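Local coordinates for protein CocE/NonD family hydrolase (Staphylococcus aureus subsp. aureus COL, PDB 3III) that is probably a serine hydrolase of the CocE/NonD family, with an alpha/beta-hydrolase core that carries a bound palmitic acid, at residues Thr165-Trp176 / Leu186-Asn196. Residues are numbered along the deposited sequence; the frame is centred on the assembly and turned at random.
Sequences TNGVSYLAVTQW and LKAMIPWEGLN. With PLM (palmitic acid), chain G.
Ile190 O takes a hydrogen bond from Gln175 NE2 at 2.9 Å and a weak one from Gly167 N, so helix and strand grip the same carbonyl. The amide comes from above the carbonyl plane, 57° out of it. The Gln175 chain, extended beyond CG, sets its amide against the strand backbones: NE2 also donates to Leu171 O, while OE1 accepts from Thr165 OG1 at 2.8 Å and, weakly, from Ile190 N. These bonds fix which way round the amide sits. Beneath it the strands run parallel, Ile190 N bonding to Thr165 O and Trp192 N to Gly167 O.

At the next residue, the Trp176 indole is sandwiched. Pro191 CG packs over its six-membered ring, 3.8 Å from the centroid, and Asn196 ND2, bonded to Gly277 O, lies over the opposite face, its amide plane nearly perpendicular. Trp176 NE1 hydrogen-bonds to Gly194 O at 2.8 Å, from above the carbonyl plane. Ala172 CB sits 3.3 Å from Glu193 O, close packing between helix and loop.

This is a beta-alpha-beta unit with the nucleophile elbow of alpha/beta hydrolases: Ser169, strained at phi 63° and psi -119°, occupies the tight turn between strand and helix. Ser169 N bonds to Glu193 O, tying the elbow to segment 186-196. Ser169 OG is hydrogen-bonded to His274 NE2 and, at 2.6 Å, to palmitic acid O1, consistent with a nucleophile facing an acyl-binding pocket.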
ATOM      1  N   THR A 165       5.690 -15.573  -5.867  1.00  9.54           N
ATOM      2  CA  THR A 165       6.308 -14.323  -5.444  1.00  8.41           C
ATOM      3  C   THR A 165       5.731 -13.808  -4.153  1.00  9.17           C
ATOM      4  O   THR A 165       4.573 -14.106  -3.804  1.00  8.01           O
ATOM      5  CB  THR A 165       6.199 -13.266  -6.536  1.00  9.30           C
ATOM      6  OG1 THR A 165       4.832 -13.100  -6.894  1.00  9.12           O
ATOM      7  CG2 THR A 165       7.041 -13.647  -7.795  1.00  6.88           C
ATOM      8  N   ASN A 166       6.545 -13.053  -3.402  1.00  8.11           N
ATOM      9  CA  ASN A 166       6.165 -12.682  -2.046  1.00  9.45           C
ATOM     10  C   ASN A 166       6.995 -11.520  -1.582  1.00  9.65           C
ATOM     11  O   ASN A 166       8.204 -11.502  -1.823  1.00 12.20           O
ATOM     12  CB  ASN A 166       6.454 -13.885  -1.137  1.00  9.04           C
ATOM     13  CG  ASN A 166       5.920 -13.756   0.268  1.00  9.67           C
ATOM     14  OD1 ASN A 166       5.457 -12.705   0.718  1.00 11.79           O
ATOM     15  ND2 ASN A 166       6.012 -14.879   1.023  1.00 10.98           N
ATOM     16  N   GLY A 167       6.398 -10.576  -0.878  1.00  8.40           N
ATOM     17  CA  GLY A 167       7.151  -9.472  -0.356  1.00  8.88           C
ATOM     18  C   GLY A 167       6.303  -8.207  -0.173  1.00  8.97           C
ATOM     19  O   GLY A 167       5.164  -8.156  -0.617  1.00  6.14           O
ATOM     20  N   VAL A 168       6.926  -7.191   0.437  1.00  8.71           N
ATOM     21  CA  VAL A 168       6.235  -5.986   0.925  1.00  8.90           C
ATOM     22  C   VAL A 168       6.692  -4.775   0.131  1.00  8.02           C
ATOM     23  O   VAL A 168       7.883  -4.684  -0.243  1.00  8.77           O
ATOM     24  CB  VAL A 168       6.569  -5.776   2.444  1.00 10.62           C
ATOM     25  CG1 VAL A 168       5.899  -4.535   3.000  1.00  7.95           C
ATOM     26  CG2 VAL A 168       6.110  -7.082   3.239  1.00 10.84           C
ATOM     27  N   SER A 169       5.758  -3.851  -0.062  1.00  7.20           N
ATOM     28  CA  SER A 169       5.993  -2.498  -0.580  1.00  7.52           C
ATOM     29  C   SER A 169       6.537  -2.624  -2.021  1.00  7.92           C
ATOM     30  O   SER A 169       5.851  -3.169  -2.865  1.00  8.11           O
ATOM     31  CB  SER A 169       6.905  -1.706   0.359  1.00  8.40           C
ATOM     32  OG  SER A 169       7.041  -0.375  -0.127  1.00 10.02           O
ATOM     33  N   TYR A 170       7.739  -2.146  -2.331  1.00  9.26           N
ATOM     34  CA  TYR A 170       8.281  -2.271  -3.726  1.00  9.56           C
ATOM     35  C   TYR A 170       8.207  -3.758  -4.179  1.00  9.46           C
ATOM     36  O   TYR A 170       7.858  -4.054  -5.316  1.00  9.76           O
ATOM     37  CB  TYR A 170       9.736  -1.818  -3.777  1.00 10.58           C
ATOM     38  CG  TYR A 170      10.338  -1.504  -5.117  1.00 10.23           C
ATOM     39  CD1 TYR A 170      10.799  -0.215  -5.384  1.00 10.67           C
ATOM     40  CD2 TYR A 170      10.553  -2.492  -6.083  1.00  8.67           C
ATOM     41  CE1 TYR A 170      11.406   0.101  -6.604  1.00  8.53           C
ATOM     42  CE2 TYR A 170      11.146  -2.193  -7.326  1.00  8.95           C
ATOM     43  CZ  TYR A 170      11.565  -0.875  -7.572  1.00 10.33           C
ATOM     44  OH  TYR A 170      12.181  -0.575  -8.783  1.00  9.07           O
ATOM     45  N   LEU A 171       8.496  -4.681  -3.251  1.00  9.07           N
ATOM     46  CA  LEU A 171       8.469  -6.107  -3.500  1.00  8.35           C
ATOM     47  C   LEU A 171       7.054  -6.660  -3.787  1.00  8.83           C
ATOM     48  O   LEU A 171       6.910  -7.800  -4.263  1.00 10.44           O
ATOM     49  CB  LEU A 171       9.171  -6.880  -2.368  1.00  8.82           C
ATOM     50  CG  LEU A 171      10.666  -6.585  -2.062  1.00  8.45           C
ATOM     51  CD1 LEU A 171      10.964  -5.216  -1.550  1.00 10.10           C
ATOM     52  CD2 LEU A 171      11.120  -7.668  -1.050  1.00  8.63           C
ATOM     53  N   ALA A 172       6.024  -5.913  -3.387  1.00  8.73           N
ATOM     54  CA  ALA A 172       4.622  -6.183  -3.722  1.00  7.67           C
ATOM     55  C   ALA A 172       4.212  -5.531  -5.035  1.00  8.04           C
ATOM     56  O   ALA A 172       3.539  -6.169  -5.879  1.00  7.72           O
ATOM     57  CB  ALA A 172       3.680  -5.732  -2.573  1.00  6.35           C
ATOM     58  N   VAL A 173       4.602  -4.264  -5.238  1.00  7.52           N
ATOM     59  CA  VAL A 173       4.225  -3.551  -6.478  1.00  7.55           C
ATOM     60  C   VAL A 173       4.767  -4.309  -7.708  1.00  8.87           C
ATOM     61  O   VAL A 173       4.058  -4.499  -8.709  1.00  7.84           O
ATOM     62  CB  VAL A 173       4.770  -2.095  -6.513  1.00  8.35           C
ATOM     63  CG1 VAL A 173       4.368  -1.363  -7.856  1.00 10.62           C
ATOM     64  CG2 VAL A 173       4.346  -1.298  -5.281  1.00  6.39           C
ATOM     65  N   THR A 174       6.005  -4.790  -7.619  1.00  8.52           N
ATOM     66  CA  THR A 174       6.603  -5.545  -8.729  1.00  8.88           C
ATOM     67  C   THR A 174       5.855  -6.857  -9.021  1.00 10.12           C
ATOM     68  O   THR A 174       5.937  -7.370 -10.125  1.00  8.87           O
ATOM     69  CB  THR A 174       8.080  -5.840  -8.500  1.00  8.90           C
ATOM     70  OG1 THR A 174       8.284  -6.487  -7.226  1.00  8.99           O
ATOM     71  CG2 THR A 174       8.925  -4.570  -8.537  1.00  6.56           C
ATOM     72  N   GLN A 175       5.163  -7.394  -8.020  1.00  9.20           N
ATOM     73  CA  GLN A 175       4.318  -8.607  -8.239  1.00  9.04           C
ATOM     74  C   GLN A 175       3.070  -8.262  -9.006  1.00  8.79           C
ATOM     75  O   GLN A 175       2.720  -8.974  -9.918  1.00  8.64           O
ATOM     76  CB  GLN A 175       3.926  -9.238  -6.936  1.00  8.02           C
ATOM     77  CG  GLN A 175       5.117  -9.717  -6.099  1.00  8.36           C
ATOM     78  CD  GLN A 175       4.606 -10.415  -4.839  1.00  7.40           C
ATOM     79  OE1 GLN A 175       3.880 -11.407  -4.946  1.00  8.92           O
ATOM     80  NE2 GLN A 175       4.994  -9.904  -3.648  1.00  7.83           N
ATOM     81  N   TRP A 176       2.387  -7.164  -8.666  1.00  7.64           N
ATOM     82  CA  TRP A 176       1.234  -6.790  -9.481  1.00  8.12           C
ATOM     83  C   TRP A 176       1.690  -6.637 -10.925  1.00  7.30           C
ATOM     84  O   TRP A 176       1.034  -7.100 -11.859  1.00  8.70           O
ATOM     85  CB  TRP A 176       0.618  -5.465  -9.008  1.00  8.15           C
ATOM     86  CG  TRP A 176      -0.014  -5.465  -7.627  1.00  9.06           C
ATOM     87  CD1 TRP A 176       0.319  -4.620  -6.591  1.00  8.88           C
ATOM     88  CD2 TRP A 176      -1.119  -6.267  -7.151  1.00  7.52           C
ATOM     89  NE1 TRP A 176      -0.466  -4.890  -5.499  1.00  7.92           N
ATOM     90  CE2 TRP A 176      -1.394  -5.851  -5.830  1.00  7.94           C
ATOM     91  CE3 TRP A 176      -1.939  -7.269  -7.731  1.00  8.51           C
ATOM     92  CZ2 TRP A 176      -2.396  -6.438  -5.044  1.00  8.11           C
ATOM     93  CZ3 TRP A 176      -2.969  -7.816  -6.951  1.00  8.58           C
ATOM     94  CH2 TRP A 176      -3.184  -7.403  -5.623  1.00  6.85           C
ATOM     95  N   LEU A 186       4.666 -18.769 -12.845  1.00  8.05           N
ATOM     96  CA  LEU A 186       4.216 -18.050 -11.666  1.00  7.99           C
ATOM     97  C   LEU A 186       2.893 -18.723 -11.267  1.00  8.63           C
ATOM     98  O   LEU A 186       1.860 -18.560 -11.947  1.00  8.36           O
ATOM     99  CB  LEU A 186       3.984 -16.552 -11.954  1.00  8.14           C
ATOM    100  CG  LEU A 186       3.493 -15.730 -10.747  1.00  8.50           C
ATOM    101  CD1 LEU A 186       4.552 -15.717  -9.629  1.00  5.82           C
ATOM    102  CD2 LEU A 186       3.010 -14.316 -11.180  1.00  4.73           C
ATOM    103  N   LYS A 187       2.927 -19.493 -10.186  1.00  8.55           N
ATOM    104  CA  LYS A 187       1.793 -20.305  -9.745  1.00  7.35           C
ATOM    105  C   LYS A 187       1.024 -19.700  -8.560  1.00  7.62           C
ATOM    106  O   LYS A 187      -0.056 -20.189  -8.233  1.00  8.26           O
ATOM    107  CB  LYS A 187       2.249 -21.720  -9.345  1.00  7.42           C
ATOM    108  CG  LYS A 187       2.964 -22.497 -10.465  1.00 11.94           C
ATOM    109  CD  LYS A 187       2.087 -22.671 -11.693  1.00 14.21           C
ATOM    110  CE  LYS A 187       2.761 -23.519 -12.806  1.00 17.34           C
ATOM    111  NZ  LYS A 187       2.563 -24.972 -12.459  1.00 18.40           N
ATOM    112  N   ALA A 188       1.561 -18.645  -7.933  1.00  7.21           N
ATOM    113  CA  ALA A 188       0.927 -18.001  -6.764  1.00  7.48           C
ATOM    114  C   ALA A 188       1.641 -16.677  -6.474  1.00  6.99           C
ATOM    115  O   ALA A 188       2.839 -16.538  -6.793  1.00  7.04           O
ATOM    116  CB  ALA A 188       1.004 -18.930  -5.537  1.00  6.15           C
HETATM  117  N   MSE A 189       0.950 -15.737  -5.835  1.00  6.56           N
HETATM  118  CA  MSE A 189       1.539 -14.444  -5.516  1.00  7.31           C
HETATM  119  C   MSE A 189       0.990 -13.908  -4.211  1.00  7.63           C
HETATM  120  O   MSE A 189      -0.211 -14.094  -3.896  1.00  8.80           O
HETATM  121  CB  MSE A 189       1.260 -13.423  -6.636  1.00  8.28           C
HETATM  122  CG  MSE A 189      -0.202 -13.241  -6.895  1.00 10.42           C
HETATM  123 SE   MSE A 189      -0.590 -12.150  -8.516  1.00 16.96          SE
HETATM  124  CE  MSE A 189       0.281 -10.434  -7.848  1.00  5.98           C
ATOM    125  N   ILE A 190       1.870 -13.243  -3.458  1.00  7.87           N
ATOM    126  CA  ILE A 190       1.536 -12.639  -2.173  1.00  7.69           C
ATOM    127  C   ILE A 190       2.034 -11.166  -2.204  1.00  8.00           C
ATOM    128  O   ILE A 190       3.133 -10.842  -1.689  1.00  8.24           O
ATOM    129  CB  ILE A 190       2.151 -13.396  -0.997  1.00  8.33           C
ATOM    130  CG1 ILE A 190       1.800 -14.897  -1.049  1.00  6.94           C
ATOM    131  CG2 ILE A 190       1.680 -12.801   0.358  1.00  7.01           C
ATOM    132  CD1 ILE A 190       2.485 -15.696   0.056  1.00  3.82           C
ATOM    133  N   PRO A 191       1.264 -10.284  -2.881  1.00  7.73           N
ATOM    134  CA  PRO A 191       1.604  -8.865  -2.836  1.00  7.64           C
ATOM    135  C   PRO A 191       1.162  -8.315  -1.479  1.00  7.95           C
ATOM    136  O   PRO A 191      -0.030  -8.019  -1.256  1.00  9.03           O
ATOM    137  CB  PRO A 191       0.783  -8.277  -3.973  1.00  8.75           C
ATOM    138  CG  PRO A 191      -0.391  -9.226  -4.107  1.00  8.82           C
ATOM    139  CD  PRO A 191       0.189 -10.560  -3.871  1.00  7.16           C
ATOM    140  N   TRP A 192       2.104  -8.245  -0.546  1.00  8.60           N
ATOM    141  CA  TRP A 192       1.804  -7.881   0.803  1.00  8.66           C
ATOM    142  C   TRP A 192       1.990  -6.364   0.957  1.00 10.69           C
ATOM    143  O   TRP A 192       3.060  -5.892   1.340  1.00 10.66           O
ATOM    144  CB  TRP A 192       2.693  -8.664   1.791  1.00  7.99           C
ATOM    145  CG  TRP A 192       2.127  -8.635   3.178  1.00  8.48           C
ATOM    146  CD1 TRP A 192       2.200  -7.612   4.078  1.00  7.10           C
ATOM    147  CD2 TRP A 192       1.396  -9.686   3.845  1.00  8.62           C
ATOM    148  NE1 TRP A 192       1.606  -7.978   5.262  1.00  7.23           N
ATOM    149  CE2 TRP A 192       1.079  -9.222   5.142  1.00  9.75           C
ATOM    150  CE3 TRP A 192       0.987 -10.953   3.475  1.00  8.18           C
ATOM    151  CZ2 TRP A 192       0.344  -9.981   6.069  1.00 10.27           C
ATOM    152  CZ3 TRP A 192       0.259 -11.712   4.372  1.00  9.36           C
ATOM    153  CH2 TRP A 192      -0.083 -11.222   5.661  1.00  8.85           C
ATOM    154  N   GLU A 193       0.909  -5.624   0.688  1.00  9.61           N
ATOM    155  CA  GLU A 193       0.908  -4.136   0.684  1.00  9.43           C
ATOM    156  C   GLU A 193       1.712  -3.575  -0.500  1.00 10.25           C
ATOM    157  O   GLU A 193       2.923  -3.303  -0.399  1.00 10.68           O
ATOM    158  CB  GLU A 193       1.377  -3.512   1.997  1.00  9.99           C
ATOM    159  CG  GLU A 193       0.430  -3.865   3.181  1.00  9.12           C
ATOM    160  CD  GLU A 193       0.371  -2.782   4.200  1.00 11.12           C
ATOM    161  OE1 GLU A 193       0.814  -3.038   5.350  1.00 11.48           O
ATOM    162  OE2 GLU A 193      -0.117  -1.695   3.827  1.00 12.76           O
ATOM    163  N   GLY A 194       1.017  -3.415  -1.624  1.00  9.40           N
ATOM    164  CA  GLY A 194       1.604  -2.713  -2.758  1.00  9.67           C
ATOM    165  C   GLY A 194       0.630  -1.947  -3.631  1.00  9.01           C
ATOM    166  O   GLY A 194      -0.381  -2.482  -4.073  1.00  8.55           O
ATOM    167  N   LEU A 195       1.006  -0.701  -3.933  1.00  8.39           N
ATOM    168  CA  LEU A 195       0.296   0.111  -4.890  1.00  9.39           C
ATOM    169  C   LEU A 195       0.452  -0.458  -6.303  1.00  9.08           C
ATOM    170  O   LEU A 195       1.259  -1.341  -6.554  1.00  8.95           O
ATOM    171  CB  LEU A 195       0.812   1.565  -4.850  1.00  8.96           C
ATOM    172  CG  LEU A 195       2.284   1.838  -5.213  1.00 10.51           C
ATOM    173  CD1 LEU A 195       2.487   2.044  -6.668  1.00  8.75           C
ATOM    174  CD2 LEU A 195       2.778   3.080  -4.393  1.00  9.95           C
ATOM    175  N   ASN A 196      -0.343   0.060  -7.225  1.00  8.89           N
ATOM    176  CA  ASN A 196      -0.191  -0.300  -8.618  1.00  8.86           C
ATOM    177  C   ASN A 196      -0.650   0.761  -9.641  1.00  8.38           C
ATOM    178  O   ASN A 196      -0.752   0.474 -10.806  1.00  8.02           O
ATOM    179  CB  ASN A 196      -0.846  -1.648  -8.849  1.00  8.92           C
ATOM    180  CG  ASN A 196      -2.213  -1.712  -8.291  1.00  8.31           C
ATOM    181  OD1 ASN A 196      -3.075  -0.965  -8.689  1.00 12.01           O
ATOM    182  ND2 ASN A 196      -2.408  -2.577  -7.287  1.00  7.72           N
TER
HETATM  183  C1  PLM G 566       9.546   1.374   0.994  1.00 22.11           C
HETATM  184  O1  PLM G 566       9.377   0.722  -0.034  1.00 21.78           O
HETATM  185  O2  PLM G 566       8.630   1.376   1.836  1.00 22.36           O
HETATM  186  C2  PLM G 566      10.809   2.154   1.163  1.00 22.10           C
HETATM  187  C3  PLM G 566      10.975   2.700   2.571  1.00 22.76           C
HETATM  188  C4  PLM G 566      12.316   3.375   2.860  1.00 22.59           C
HETATM  189  C5  PLM G 566      12.574   3.647   4.372  1.00 23.09           C
HETATM  190  C6  PLM G 566      13.541   4.813   4.712  1.00 23.41           C
HETATM  191  C7  PLM G 566      14.719   4.591   5.692  1.00 23.78           C
HETATM  192  C8  PLM G 566      14.528   5.027   7.169  1.00 23.33           C